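Local coordinates for angiopoietin-related protein 6 (Homo sapiens, PDB 6Y43) that probably acts as a secreted, angiopoietin-like signalling factor through its calcium-binding fibrinogen-like globe domain, at residues T49-R54 with M215-L220; R107-H112 with G134-S139; A111-F116 with L127-Y132; N144-S149 with W171-A176. All blocks are in the same frame, centred on the assembly; numbering follows the deposited sequence.

Contact 1: T49-R54 with M215-L220; sequences TVIQRR and MLIRPL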
loop_
_atom_site.group_PDB
_atom_site.type_symbol
_atom_site.label_atom_id
_atom_site.label_comp_id
_atom_site.label_asym_id
_atom_site.label_seq_id
_atom_site.Cartn_x
_atom_site.Cartn_y
_atom_site.Cartn_z
ATOM N N THR A 49 -4.665 5.950 7.055
ATOM C CA THR A 49 -3.536 6.582 6.379
ATOM C C THR A 49 -3.237 5.821 5.094
ATOM O O THR A 49 -2.901 4.635 5.143
ATOM C CB THR A 49 -2.302 6.585 7.280
ATOM O OG1 THR A 49 -2.617 7.255 8.501
ATOM C CG2 THR A 49 -1.101 7.236 6.586
ATOM N N VAL A 50 -3.358 6.496 3.950
ATOM C CA VAL A 50 -2.991 5.853 2.695
ATOM C C VAL A 50 -1.472 5.760 2.615
ATOM O O VAL A 50 -0.772 6.771 2.738
ATOM C CB VAL A 50 -3.566 6.635 1.505
ATOM C CG1 VAL A 50 -3.046 6.068 0.185
ATOM C CG2 VAL A 50 -5.085 6.608 1.549
ATOM N N ILE A 51 -0.963 4.550 2.352
ATOM C CA ILE A 51 0.471 4.346 2.133
ATOM C C ILE A 51 0.818 3.994 0.697
ATOM O O ILE A 51 2.009 4.028 0.342
ATOM C CB ILE A 51 1.064 3.286 3.083
ATOM C CG1 ILE A 51 0.525 1.882 2.783
ATOM C CG2 ILE A 51 0.757 3.651 4.520
ATOM C CD1 ILE A 51 1.299 0.788 3.464
ATOM N N GLN A 52 -0.174 3.733 -0.147
ATOM C CA GLN A 52 0.031 3.380 -1.539
ATOM C C GLN A 52 -1.279 3.634 -2.248
ATOM O O GLN A 52 -2.338 3.339 -1.687
ATOM C CB GLN A 52 0.415 1.904 -1.691
ATOM C CG GLN A 52 0.809 1.547 -3.093
ATOM C CD GLN A 52 -0.286 0.857 -3.881
ATOM O OE1 GLN A 52 -1.446 0.818 -3.465
ATOM N NE2 GLN A 52 0.087 0.305 -5.039
ATOM N N ARG A 53 -1.216 4.199 -3.454
ATOM C CA ARG A 53 -2.437 4.367 -4.236
ATOM C C ARG A 53 -2.114 4.372 -5.716
ATOM O O ARG A 53 -1.165 5.042 -6.151
ATOM C CB ARG A 53 -3.178 5.660 -3.884
ATOM C CG ARG A 53 -4.485 5.799 -4.626
ATOM C CD ARG A 53 -5.371 6.872 -3.967
ATOM N NE ARG A 53 -4.628 8.107 -3.813
ATOM C CZ ARG A 53 -4.907 9.065 -2.937
ATOM N NH1 ARG A 53 -5.930 8.954 -2.112
ATOM N NH2 ARG A 53 -4.140 10.130 -2.890
ATOM N N ARG A 54 -2.918 3.634 -6.475
ATOM C CA ARG A 54 -2.905 3.622 -7.931
ATOM C C ARG A 54 -4.272 4.028 -8.461
ATOM O O ARG A 54 -5.293 3.569 -7.948
ATOM C CB ARG A 54 -2.631 2.233 -8.488
ATOM C CG ARG A 54 -1.484 1.454 -7.862
ATOM C CD ARG A 54 -0.198 2.229 -7.980
ATOM N NE ARG A 54 0.278 2.403 -9.351
ATOM C CZ ARG A 54 0.966 1.500 -10.038
ATOM N NH1 ARG A 54 1.231 0.316 -9.507
ATOM N NH2 ARG A 54 1.399 1.768 -11.268
ATOM N N MET A 215 -3.541 0.955 -0.459
ATOM C CA MET A 215 -3.171 0.286 0.773
ATOM C C MET A 215 -3.215 1.321 1.882
ATOM O O MET A 215 -2.649 2.416 1.736
ATOM C CB MET A 215 -1.777 -0.331 0.681
ATOM C CG MET A 215 -1.611 -1.245 -0.518
ATOM S SD MET A 215 0.057 -1.932 -0.698
ATOM C CE MET A 215 0.156 -3.073 0.690
ATOM N N LEU A 216 -3.915 1.006 2.970
ATOM C CA LEU A 216 -4.128 1.996 4.027
ATOM C C LEU A 216 -3.886 1.341 5.380
ATOM O O LEU A 216 -4.113 0.148 5.547
ATOM C CB LEU A 216 -5.542 2.579 3.957
ATOM C CG LEU A 216 -6.059 2.977 2.556
ATOM C CD1 LEU A 216 -6.629 1.804 1.821
ATOM C CD2 LEU A 216 -7.076 4.034 2.804
ATOM N N ILE A 217 -3.421 2.126 6.356
ATOM C CA ILE A 217 -3.216 1.596 7.696
ATOM C C ILE A 217 -3.855 2.494 8.752
ATOM O O ILE A 217 -4.086 3.689 8.551
ATOM C CB ILE A 217 -1.717 1.385 7.997
ATOM C CG1 ILE A 217 -0.974 2.716 7.912
ATOM C CG2 ILE A 217 -1.156 0.344 7.060
ATOM C CD1 ILE A 217 0.493 2.588 8.331
ATOM N N ARG A 218 -4.147 1.884 9.901
ATOM C CA ARG A 218 -4.787 2.520 11.032
ATOM C C ARG A 218 -4.334 1.783 12.274
ATOM O O ARG A 218 -4.174 0.552 12.227
ATOM C CB ARG A 218 -6.309 2.454 10.885
ATOM C CG ARG A 218 -7.148 3.098 11.975
ATOM C CD ARG A 218 -8.611 3.086 11.538
ATOM N NE ARG A 218 -9.280 1.782 11.678
ATOM C CZ ARG A 218 -10.566 1.583 11.386
ATOM N NH1 ARG A 218 -11.330 2.578 10.938
ATOM N NH2 ARG A 218 -11.096 0.378 11.523
ATOM N N PRO A 219 -4.127 2.477 13.390
ATOM C CA PRO A 219 -3.821 1.755 14.632
ATOM C C PRO A 219 -4.904 0.731 14.942
ATOM O O PRO A 219 -6.098 0.953 14.706
ATOM C CB PRO A 219 -3.758 2.867 15.690
ATOM C CG PRO A 219 -3.512 4.133 14.914
ATOM C CD PRO A 219 -4.200 3.937 13.597
ATOM N N LEU A 220 -4.476 -0.411 15.446
ATOM C CA LEU A 220 -5.379 -1.498 15.799
ATOM C C LEU A 220 -5.521 -1.511 17.308
ATOM O O LEU A 220 -4.589 -1.885 18.020
ATOM C CB LEU A 220 -4.848 -2.837 15.311
ATOM C CG LEU A 220 -5.729 -4.055 15.544
ATOM C CD1 LEU A 220 -7.129 -3.869 15.031
ATOM C CD2 LEU A 220 -5.039 -5.243 14.878
HETATM O O HOH W 1 -4.277 6.295 10.765
#
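Val-50 and Leu-216 face each other as a non-hydrogen-bonded pair, their side chains lying alongside and pointing the same way, with Val-50 CG2 only 3.5 Å from Leu-216 CD2, closer than usual for two methyl groups. The neighbouring pair, Thr-49 with Ile-217, closes a two-bond ring: Thr-49 N gives to Ile-217 O, and Ile-217 N returns to Thr-49 O. A water on Thr-49 OG1 adds a weak bond to Ile-217 O. Beyond Val-50 the register slips, and Met-215 O takes Ile-51 N at 2.8 Å and, weakly, Gln-52 N at 3.4 Å. Ile-51 can be followed outward: CB stands 4.0 Å from Met-215 O; CG1, wedged between backbone N and carbonyl carbon (chi1 67°), meets that oxygen at 3.4 Å and also Met-215 CB; CG2 touches Ile-217 CG1 at 3.9 Å, the two side chains crossing at about a right angle; and the CD1 tip continues to Phe-116 of strand 108-118. Cut back to an alanine, this position would probably lose the contacts of CG1, CG2 and CD1, opening a gap between Met-215, Ile-217 and Phe-116. Met-215 CG rests against Gln-52 OE1, whose amide NE2 is bonded to Asn-181. Two residues, Ile-51 and Gln-52, opposite the single Met-215 make a classic beta bulge in the antiparallel central sheet of the fibrinogen-like domain.

Contact 2: R107-H112 with G134-S139; sequences RGARAH and GDAGDS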
loop_
_atom_site.group_PDB
_atom_site.type_symbol
_atom_site.label_atom_id
_atom_site.label_comp_id
_atom_site.label_asym_id
_atom_site.label_seq_id
_atom_site.Cartn_x
_atom_site.Cartn_y
_atom_site.Cartn_z
ATOM N N ARG A 107 -16.792 -2.609 -9.831
ATOM C CA ARG A 107 -16.902 -3.454 -8.654
ATOM C C ARG A 107 -15.739 -3.149 -7.716
ATOM O O ARG A 107 -14.591 -3.004 -8.148
ATOM C CB ARG A 107 -16.893 -4.936 -9.035
ATOM C CG ARG A 107 -18.253 -5.520 -9.371
ATOM C CD ARG A 107 -18.193 -7.044 -9.359
ATOM N NE ARG A 107 -19.496 -7.698 -9.478
ATOM C CZ ARG A 107 -19.797 -8.570 -10.436
ATOM N NH1 ARG A 107 -18.905 -8.870 -11.370
ATOM N NH2 ARG A 107 -20.987 -9.158 -10.463
ATOM N N GLY A 108 -16.050 -3.033 -6.432
ATOM C CA GLY A 108 -15.063 -2.776 -5.419
ATOM C C GLY A 108 -14.871 -3.984 -4.528
ATOM O O GLY A 108 -15.760 -4.828 -4.402
ATOM N N ALA A 109 -13.710 -4.094 -3.903
ATOM C CA ALA A 109 -13.480 -5.161 -2.941
ATOM C C ALA A 109 -12.446 -4.706 -1.923
ATOM O O ALA A 109 -11.671 -3.771 -2.161
ATOM C CB ALA A 109 -13.043 -6.452 -3.644
ATOM N N ARG A 110 -12.450 -5.375 -0.767
ATOM C CA ARG A 110 -11.596 -4.982 0.339
ATOM C C ARG A 110 -10.959 -6.189 1.003
ATOM O O ARG A 110 -11.600 -7.230 1.159
ATOM C CB ARG A 110 -12.399 -4.189 1.386
ATOM C CG ARG A 110 -13.254 -3.112 0.785
ATOM C CD ARG A 110 -13.973 -2.329 1.874
ATOM N NE ARG A 110 -14.931 -1.373 1.325
ATOM C CZ ARG A 110 -15.812 -0.705 2.060
ATOM N NH1 ARG A 110 -15.847 -0.893 3.370
ATOM N NH2 ARG A 110 -16.651 0.147 1.487
ATOM N N ALA A 111 -9.709 -6.020 1.430
ATOM C CA ALA A 111 -8.998 -6.999 2.238
ATOM C C ALA A 111 -8.507 -6.307 3.504
ATOM O O ALA A 111 -8.113 -5.134 3.463
ATOM C CB ALA A 111 -7.832 -7.623 1.485
ATOM N N HIS A 112 -8.596 -7.010 4.632
ATOM C CA HIS A 112 -8.138 -6.517 5.918
ATOM C C HIS A 112 -7.148 -7.501 6.525
ATOM O O HIS A 112 -7.346 -8.719 6.435
ATOM C CB HIS A 112 -9.295 -6.338 6.923
ATOM C CG HIS A 112 -10.469 -5.584 6.397
ATOM N ND1 HIS A 112 -11.373 -6.131 5.510
ATOM C CD2 HIS A 112 -10.921 -4.338 6.674
ATOM C CE1 HIS A 112 -12.313 -5.238 5.239
ATOM N NE2 HIS A 112 -12.057 -4.142 5.926
ATOM N N GLY A 134 -12.047 -10.325 4.601
ATOM C CA GLY A 134 -12.547 -9.370 3.622
ATOM C C GLY A 134 -13.168 -10.060 2.426
ATOM O O GLY A 134 -13.029 -11.261 2.230
ATOM N N ASP A 135 -13.848 -9.254 1.591
ATOM C CA ASP A 135 -14.479 -9.818 0.405
ATOM C C ASP A 135 -13.522 -9.968 -0.766
ATOM O O ASP A 135 -13.815 -10.731 -1.689
ATOM C CB ASP A 135 -15.728 -9.002 -0.007
ATOM C CG ASP A 135 -15.459 -7.547 -0.313
ATOM O OD1 ASP A 135 -14.437 -7.011 0.090
ATOM O OD2 ASP A 135 -16.348 -6.921 -0.927
ATOM N N ALA A 136 -12.362 -9.315 -0.729
ATOM C CA ALA A 136 -11.456 -9.370 -1.862
ATOM C C ALA A 136 -10.857 -10.759 -2.033
ATOM O O ALA A 136 -10.553 -11.171 -3.160
ATOM C CB ALA A 136 -10.335 -8.347 -1.670
ATOM N N GLY A 137 -10.620 -11.451 -0.933
ATOM C CA GLY A 137 -9.800 -12.652 -0.978
ATOM C C GLY A 137 -8.387 -12.355 -0.496
ATOM O O GLY A 137 -7.904 -11.218 -0.566
ATOM N N ASP A 138 -7.716 -13.385 0.020
ATOM C CA ASP A 138 -6.450 -13.169 0.725
ATOM C C ASP A 138 -5.286 -13.377 -0.239
ATOM O O ASP A 138 -4.608 -14.407 -0.242
ATOM C CB ASP A 138 -6.340 -14.076 1.942
ATOM C CG ASP A 138 -5.095 -13.793 2.775
ATOM O OD1 ASP A 138 -4.324 -12.859 2.429
ATOM O OD2 ASP A 138 -4.904 -14.515 3.772
ATOM N N SER A 139 -5.021 -12.348 -1.048
ATOM C CA SER A 139 -3.964 -12.422 -2.040
ATOM C C SER A 139 -2.690 -11.694 -1.606
ATOM O O SER A 139 -1.796 -11.502 -2.428
ATOM C CB SER A 139 -4.457 -11.893 -3.381
ATOM O OG SER A 139 -5.515 -12.703 -3.890
#
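This is a loop-on-strand contact: Gly-134, Asp-135 and Ala-136 lie along Ala-109, Arg-110 and Ala-111, at a partly buried margin of the domain where the chain leaves strand 127-133 and passes back beside strand 108-118. Two bonds to the backbone of Arg-110 hold it. Arg-110 N gives to Asp-135 OD1 at 2.7 Å, meeting the carboxylate on its syn side but 29° out of its plane; the Asp-135 CG lies between its own backbone N and carbonyl carbon (chi1 59°), which brings OD1 back to the strand's N-H. Ala-136 N gives to Arg-110 O at 2.9 Å from above the carbonyl plane. The guanidinium of Arg-110 takes no part in this grip: it leads away to a salt bridge with Glu-44, which His-112 NE2 also meets. Next to these bonds, Ala-136 CB sits between two methyls, 3.8 Å from Ala-109 CB and 4.1 Å from Ala-111 CB. Gly-134 CA fits at the edge of the His-112 ring, 3.9 Å from ND1, and its close approach to Arg-110 O would not admit a side chain. An aspartate side chain and a following amide here take over the edge of a strand in the fibrinogen-like sheet, in place of another strand's backbone.

Contact 3: A111-F116 with L127-Y132; sequences AHYDGF and LRLGQY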
loop_
_atom_site.group_PDB
_atom_site.type_symbol
_atom_site.label_atom_id
_atom_site.label_comp_id
_atom_site.label_asym_id
_atom_site.label_seq_id
_atom_site.Cartn_x
_atom_site.Cartn_y
_atom_site.Cartn_z
ATOM N N ALA A 111 -9.709 -6.020 1.430
ATOM C CA ALA A 111 -8.998 -6.999 2.238
ATOM C C ALA A 111 -8.507 -6.307 3.504
ATOM O O ALA A 111 -8.113 -5.134 3.463
ATOM C CB ALA A 111 -7.832 -7.623 1.485
ATOM N N HIS A 112 -8.596 -7.010 4.632
ATOM C CA HIS A 112 -8.138 -6.517 5.918
ATOM C C HIS A 112 -7.148 -7.501 6.525
ATOM O O HIS A 112 -7.346 -8.719 6.435
ATOM C CB HIS A 112 -9.295 -6.338 6.923
ATOM C CG HIS A 112 -10.469 -5.584 6.397
ATOM N ND1 HIS A 112 -11.373 -6.131 5.510
ATOM C CD2 HIS A 112 -10.921 -4.338 6.674
ATOM C CE1 HIS A 112 -12.313 -5.238 5.239
ATOM N NE2 HIS A 112 -12.057 -4.142 5.926
ATOM N N TYR A 113 -6.098 -6.971 7.152
ATOM C CA TYR A 113 -5.145 -7.764 7.926
ATOM C C TYR A 113 -5.007 -7.148 9.308
ATOM O O TYR A 113 -4.667 -5.966 9.442
ATOM C CB TYR A 113 -3.787 -7.859 7.227
ATOM C CG TYR A 113 -3.934 -8.487 5.865
ATOM C CD1 TYR A 113 -4.327 -7.725 4.781
ATOM C CD2 TYR A 113 -3.772 -9.866 5.672
ATOM C CE1 TYR A 113 -4.518 -8.302 3.539
ATOM C CE2 TYR A 113 -3.960 -10.442 4.420
ATOM C CZ TYR A 113 -4.340 -9.665 3.367
ATOM O OH TYR A 113 -4.567 -10.237 2.126
ATOM N N ASP A 114 -5.309 -7.942 10.333
ATOM C CA ASP A 114 -5.265 -7.488 11.718
ATOM C C ASP A 114 -3.838 -7.660 12.214
ATOM O O ASP A 114 -3.485 -8.614 12.896
ATOM C CB ASP A 114 -6.266 -8.253 12.566
ATOM C CG ASP A 114 -7.703 -7.860 12.261
ATOM O OD1 ASP A 114 -7.923 -6.901 11.500
ATOM O OD2 ASP A 114 -8.622 -8.502 12.797
ATOM N N GLY A 115 -3.004 -6.708 11.845
ATOM C CA GLY A 115 -1.593 -6.803 12.116
ATOM C C GLY A 115 -0.856 -6.520 10.836
ATOM O O GLY A 115 -1.109 -7.146 9.807
ATOM N N PHE A 116 0.071 -5.578 10.890
ATOM C CA PHE A 116 0.830 -5.193 9.705
ATOM C C PHE A 116 2.057 -4.457 10.214
ATOM O O PHE A 116 1.933 -3.495 10.975
ATOM C CB PHE A 116 0.009 -4.316 8.746
ATOM C CG PHE A 116 0.853 -3.653 7.683
ATOM C CD1 PHE A 116 1.350 -4.392 6.628
ATOM C CD2 PHE A 116 1.171 -2.304 7.744
ATOM C CE1 PHE A 116 2.145 -3.806 5.650
ATOM C CE2 PHE A 116 1.976 -1.730 6.782
ATOM C CZ PHE A 116 2.471 -2.473 5.738
ATOM N N LEU A 127 7.960 -8.154 5.266
ATOM C CA LEU A 127 6.557 -7.969 5.605
ATOM C C LEU A 127 6.114 -8.883 6.743
ATOM O O LEU A 127 6.507 -10.054 6.803
ATOM C CB LEU A 127 5.695 -8.255 4.383
ATOM C CG LEU A 127 4.172 -8.123 4.459
ATOM C CD1 LEU A 127 3.750 -6.675 4.736
ATOM C CD2 LEU A 127 3.598 -8.639 3.162
ATOM N N ARG A 128 5.313 -8.325 7.666
ATOM C CA ARG A 128 4.590 -9.106 8.681
ATOM C C ARG A 128 3.109 -8.728 8.601
ATOM O O ARG A 128 2.807 -7.565 8.518
ATOM C CB ARG A 128 5.139 -8.806 10.075
ATOM C CG ARG A 128 6.391 -9.549 10.508
ATOM C CD ARG A 128 7.581 -8.774 9.999
ATOM N NE ARG A 128 8.855 -9.382 10.338
ATOM C CZ ARG A 128 9.394 -10.425 9.711
ATOM N NH1 ARG A 128 8.752 -10.996 8.691
ATOM N NH2 ARG A 128 10.576 -10.903 10.095
ATOM N N LEU A 129 2.179 -9.668 8.590
ATOM C CA LEU A 129 0.746 -9.373 8.391
ATOM C C LEU A 129 0.015 -9.830 9.651
ATOM O O LEU A 129 0.644 -10.507 10.515
ATOM C CB LEU A 129 0.298 -10.119 7.155
ATOM C CG LEU A 129 0.687 -9.464 5.842
ATOM C CD1 LEU A 129 0.213 -10.318 4.710
ATOM C CD2 LEU A 129 0.026 -8.061 5.892
ATOM N N GLY A 130 -1.270 -9.525 9.842
ATOM C CA GLY A 130 -1.966 -10.419 10.735
ATOM C C GLY A 130 -3.091 -11.235 10.154
ATOM O O GLY A 130 -3.155 -11.477 8.924
ATOM N N GLN A 131 -4.082 -11.580 10.973
ATOM C CA GLN A 131 -5.227 -12.358 10.496
ATOM C C GLN A 131 -6.021 -11.655 9.404
ATOM O O GLN A 131 -6.368 -10.483 9.516
ATOM C CB GLN A 131 -6.150 -12.699 11.683
ATOM C CG GLN A 131 -7.394 -13.506 11.367
ATOM C CD GLN A 131 -7.985 -14.083 12.644
ATOM O OE1 GLN A 131 -8.246 -13.353 13.608
ATOM N NE2 GLN A 131 -8.165 -15.401 12.672
ATOM N N TYR A 132 -6.375 -12.420 8.375
ATOM C CA TYR A 132 -7.094 -11.905 7.224
ATOM C C TYR A 132 -8.626 -11.937 7.399
ATOM O O TYR A 132 -9.190 -12.877 7.965
ATOM C CB TYR A 132 -6.729 -12.695 5.954
ATOM C CG TYR A 132 -7.685 -12.422 4.812
ATOM C CD1 TYR A 132 -7.499 -11.352 3.970
ATOM C CD2 TYR A 132 -8.822 -13.232 4.606
ATOM C CE1 TYR A 132 -8.388 -11.059 2.973
ATOM C CE2 TYR A 132 -9.712 -12.951 3.593
ATOM C CZ TYR A 132 -9.491 -11.859 2.780
ATOM O OH TYR A 132 -10.351 -11.526 1.768
HETATM O O HOH W 2 -3.888 -11.215 13.899
#
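In the beta hairpin of strands 108-118 and 127-133, Tyr-113 and Tyr-132 face each other as a non-hydrogen-bonded pair just before the first strand turns a corner at Asp-114, the centre of an inverse gamma turn. Asp-114 N gives a fairly straight bond to Gln-131 O at 2.9 Å. A water spans the next gap, donating to Asp-114 O and accepting from Gln-131 N. The tyrosine rings meet obliquely, planes 56° apart, with Tyr-132 CD1 3.6 Å from Tyr-113 CZ; Tyr-132 CE1 also reaches the methyl of Ala-111 at 3.8 Å. Leu-129 CD2 fills the space between Tyr-113 and Phe-116, touching Tyr-113 CG at 4.0 Å and standing at the edge of the Phe-116 ring in its plane. With chi1 at 167°, CG turned opposite the backbone N, the Phe-116 ring reaches toward Leu-127, where CE1 of the ring meets Leu-127 CD1 at 3.4 Å. At the bend Gly-130 CA makes a nearly straight CA-H...O contact with Asp-114 O at 3.2 Å, and a CB on Gly-130 would collide with that oxygen. Asp-114 OD1 turns elsewhere, to His-133. With one firm direct backbone bond and a water bridge near the corner, much of the hold there is probably apolar, and the Tyr-113 hydroxyl, bonded to Asp-138, ties the apolar row to the following loop.

Contact 4: N144-S149 with W171-A176; sequences NDKPFS and WYHACA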
loop_
_atom_site.group_PDB
_atom_site.type_symbol
_atom_site.label_atom_id
_atom_site.label_comp_id
_atom_site.label_asym_id
_atom_site.label_seq_id
_atom_site.Cartn_x
_atom_site.Cartn_y
_atom_site.Cartn_z
ATOM N N ASN A 144 3.694 -12.873 3.086
ATOM C CA ASN A 144 4.115 -12.740 4.474
ATOM C C ASN A 144 5.552 -13.231 4.669
ATOM O O ASN A 144 5.949 -14.280 4.145
ATOM C CB ASN A 144 3.143 -13.543 5.321
ATOM C CG ASN A 144 3.082 -13.108 6.738
ATOM O OD1 ASN A 144 3.894 -12.307 7.202
ATOM N ND2 ASN A 144 2.068 -13.598 7.440
ATOM N N ASP A 145 6.324 -12.461 5.437
ATOM C CA ASP A 145 7.706 -12.804 5.778
ATOM C C ASP A 145 8.549 -12.990 4.529
ATOM O O ASP A 145 9.447 -13.846 4.493
ATOM C CB ASP A 145 7.772 -14.064 6.649
ATOM C CG ASP A 145 9.121 -14.254 7.334
ATOM O OD1 ASP A 145 9.917 -13.297 7.431
ATOM O OD2 ASP A 145 9.372 -15.405 7.752
ATOM N N LYS A 146 8.248 -12.220 3.492
ATOM C CA LYS A 146 9.123 -12.081 2.355
ATOM C C LYS A 146 9.817 -10.718 2.394
ATOM O O LYS A 146 9.220 -9.724 2.830
ATOM C CB LYS A 146 8.350 -12.221 1.042
ATOM C CG LYS A 146 7.815 -13.641 0.757
ATOM C CD LYS A 146 8.938 -14.662 0.587
ATOM C CE LYS A 146 8.377 -16.062 0.631
ATOM N NZ LYS A 146 9.486 -17.077 0.583
ATOM N N PRO A 147 11.072 -10.662 1.977
ATOM C CA PRO A 147 11.785 -9.388 1.912
ATOM C C PRO A 147 11.279 -8.559 0.748
ATOM O O PRO A 147 10.668 -9.073 -0.187
ATOM C CB PRO A 147 13.238 -9.807 1.710
ATOM C CG PRO A 147 13.147 -11.110 0.999
ATOM C CD PRO A 147 11.898 -11.784 1.481
ATOM N N PHE A 148 11.535 -7.251 0.824
ATOM C CA PHE A 148 11.167 -6.350 -0.257
ATOM C C PHE A 148 12.228 -6.377 -1.350
ATOM O O PHE A 148 13.415 -6.149 -1.087
ATOM C CB PHE A 148 10.984 -4.921 0.279
ATOM C CG PHE A 148 10.129 -4.045 -0.604
ATOM C CD1 PHE A 148 8.752 -4.072 -0.492
ATOM C CD2 PHE A 148 10.701 -3.166 -1.492
ATOM C CE1 PHE A 148 7.955 -3.256 -1.283
ATOM C CE2 PHE A 148 9.905 -2.343 -2.279
ATOM C CZ PHE A 148 8.538 -2.400 -2.173
ATOM N N SER A 149 11.793 -6.653 -2.583
ATOM C CA SER A 149 12.659 -6.705 -3.750
ATOM C C SER A 149 12.363 -5.563 -4.718
ATOM O O SER A 149 11.203 -5.175 -4.922
ATOM C CB SER A 149 12.489 -8.029 -4.530
ATOM O OG SER A 149 13.042 -9.149 -3.876
ATOM N N TRP A 171 7.189 -7.421 -2.027
ATOM C CA TRP A 171 7.645 -8.569 -1.252
ATOM C C TRP A 171 7.416 -9.839 -2.075
ATOM O O TRP A 171 6.644 -10.735 -1.724
ATOM C CB TRP A 171 6.921 -8.610 0.085
ATOM C CG TRP A 171 6.974 -7.304 0.869
ATOM C CD1 TRP A 171 7.949 -6.907 1.745
ATOM C CD2 TRP A 171 6.015 -6.237 0.838
ATOM N NE1 TRP A 171 7.648 -5.674 2.272
ATOM C CE2 TRP A 171 6.464 -5.247 1.734
ATOM C CE3 TRP A 171 4.805 -6.029 0.155
ATOM C CZ2 TRP A 171 5.758 -4.065 1.957
ATOM C CZ3 TRP A 171 4.120 -4.847 0.379
ATOM C CH2 TRP A 171 4.600 -3.886 1.276
ATOM N N TYR A 172 8.052 -9.864 -3.240
ATOM C CA TYR A 172 7.822 -10.949 -4.185
ATOM C C TYR A 172 8.197 -12.302 -3.584
ATOM O O TYR A 172 9.178 -12.438 -2.841
ATOM C CB TYR A 172 8.589 -10.704 -5.499
ATOM C CG TYR A 172 8.001 -9.601 -6.386
ATOM C CD1 TYR A 172 6.727 -9.709 -6.934
ATOM C CD2 TYR A 172 8.739 -8.466 -6.694
ATOM C CE1 TYR A 172 6.202 -8.709 -7.725
ATOM C CE2 TYR A 172 8.222 -7.470 -7.488
ATOM C CZ TYR A 172 6.942 -7.609 -8.032
ATOM O OH TYR A 172 6.429 -6.592 -8.830
ATOM N N HIS A 173 7.389 -13.312 -3.952
ATOM C CA HIS A 173 7.571 -14.703 -3.571
ATOM C C HIS A 173 8.022 -15.416 -4.817
ATOM O O HIS A 173 9.199 -15.278 -5.223
ATOM C CB HIS A 173 6.252 -15.246 -2.995
ATOM C CG HIS A 173 6.365 -16.606 -2.370
ATOM N ND1 HIS A 173 5.582 -16.990 -1.305
ATOM C CD2 HIS A 173 7.144 -17.672 -2.671
ATOM C CE1 HIS A 173 5.886 -18.235 -0.963
ATOM N NE2 HIS A 173 6.828 -18.672 -1.781
ATOM N N ALA A 174 7.149 -16.140 -5.525
ATOM C CA ALA A 174 7.518 -16.830 -6.763
ATOM C C ALA A 174 6.342 -16.970 -7.737
ATOM O O ALA A 174 5.935 -18.081 -8.099
ATOM C CB ALA A 174 8.097 -18.207 -6.434
ATOM N N CYS A 175 5.774 -15.850 -8.230
ATOM C CA CYS A 175 6.226 -14.499 -7.902
ATOM C C CYS A 175 5.239 -13.743 -7.038
ATOM O O CYS A 175 5.631 -13.043 -6.087
ATOM C CB CYS A 175 6.446 -13.660 -9.158
ATOM S SG CYS A 175 8.051 -13.989 -9.917
ATOM N N ALA A 176 3.943 -13.838 -7.375
ATOM C CA ALA A 176 2.995 -13.034 -6.619
ATOM C C ALA A 176 1.544 -13.462 -6.773
ATOM O O ALA A 176 1.066 -13.778 -7.869
ATOM C CB ALA A 176 3.091 -11.547 -7.002
HETATM O O HOH W 3 11.106 -10.453 -2.429
#
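One face of the Trp-171 indole receives the edge of Phe-148, whose CD1 hangs 3.3 Å above the plane, offset toward the rim; the His-173 ring has the Lys-146 CE methylene over the centre of one face. These pairs tie two loops of the fibrinogen-like domain together near its calcium site and the Cys-162–Cys-175 disulfide. The Phe-148 and Trp-171 planes stand at 78°, a T-shaped stack in which Phe-148 CD1 is 3.4 Å from CE2 of Trp-171. Phe-148 gets there with CG anti to its backbone N (chi1 -158°), while the indole NE1 is bonded to Tyr-125 O. A leucine in place of Trp-171 would probably leave the Phe-148 edge without its flat partner and Tyr-125 O without its N-H donor. Lys-146 bends at chi2 so that its chain runs past the carbonyls of Trp-171 and Tyr-172; CE then makes a CH-pi contact 3.5 Å from the His-173 centroid, 10° off the normal, and NZ goes on to Ser-157. His-173 ND1 is bonded to Trp-142 O, which helps to fix the ring against the lysine. No direct hydrogen bond joins the two segments; their backbones meet in a CA-H...O contact from Trp-171 CA to Pro-147 O. Instead a water knits them: it donates to Pro-147 O at 2.7 Å and to Tyr-172 O at 2.8 Å, and accepts from Ser-149 OG.

Contacts 1 and 4 are buried, the first within the central sheet, the other between loops: backbone bonds with aliphatic side chains do the work in contact 1, rings and a water in contact 4. Contacts 2 and 3 are partly exposed and share strand 108-118: contact 2 docks a loop on it through a carboxylate, contact 3 pairs it with strand 127-133 through rings and leucines, with one firm direct backbone bond and a water. Contact 3 also meets contact 1, where Phe-116 lies against Ile-51 and Ile-217, and contact 4, whose Asp-145 forms a salt bridge to Arg-128. Contacts 2, 3 and 4 all lie within the loop closed by contact 1.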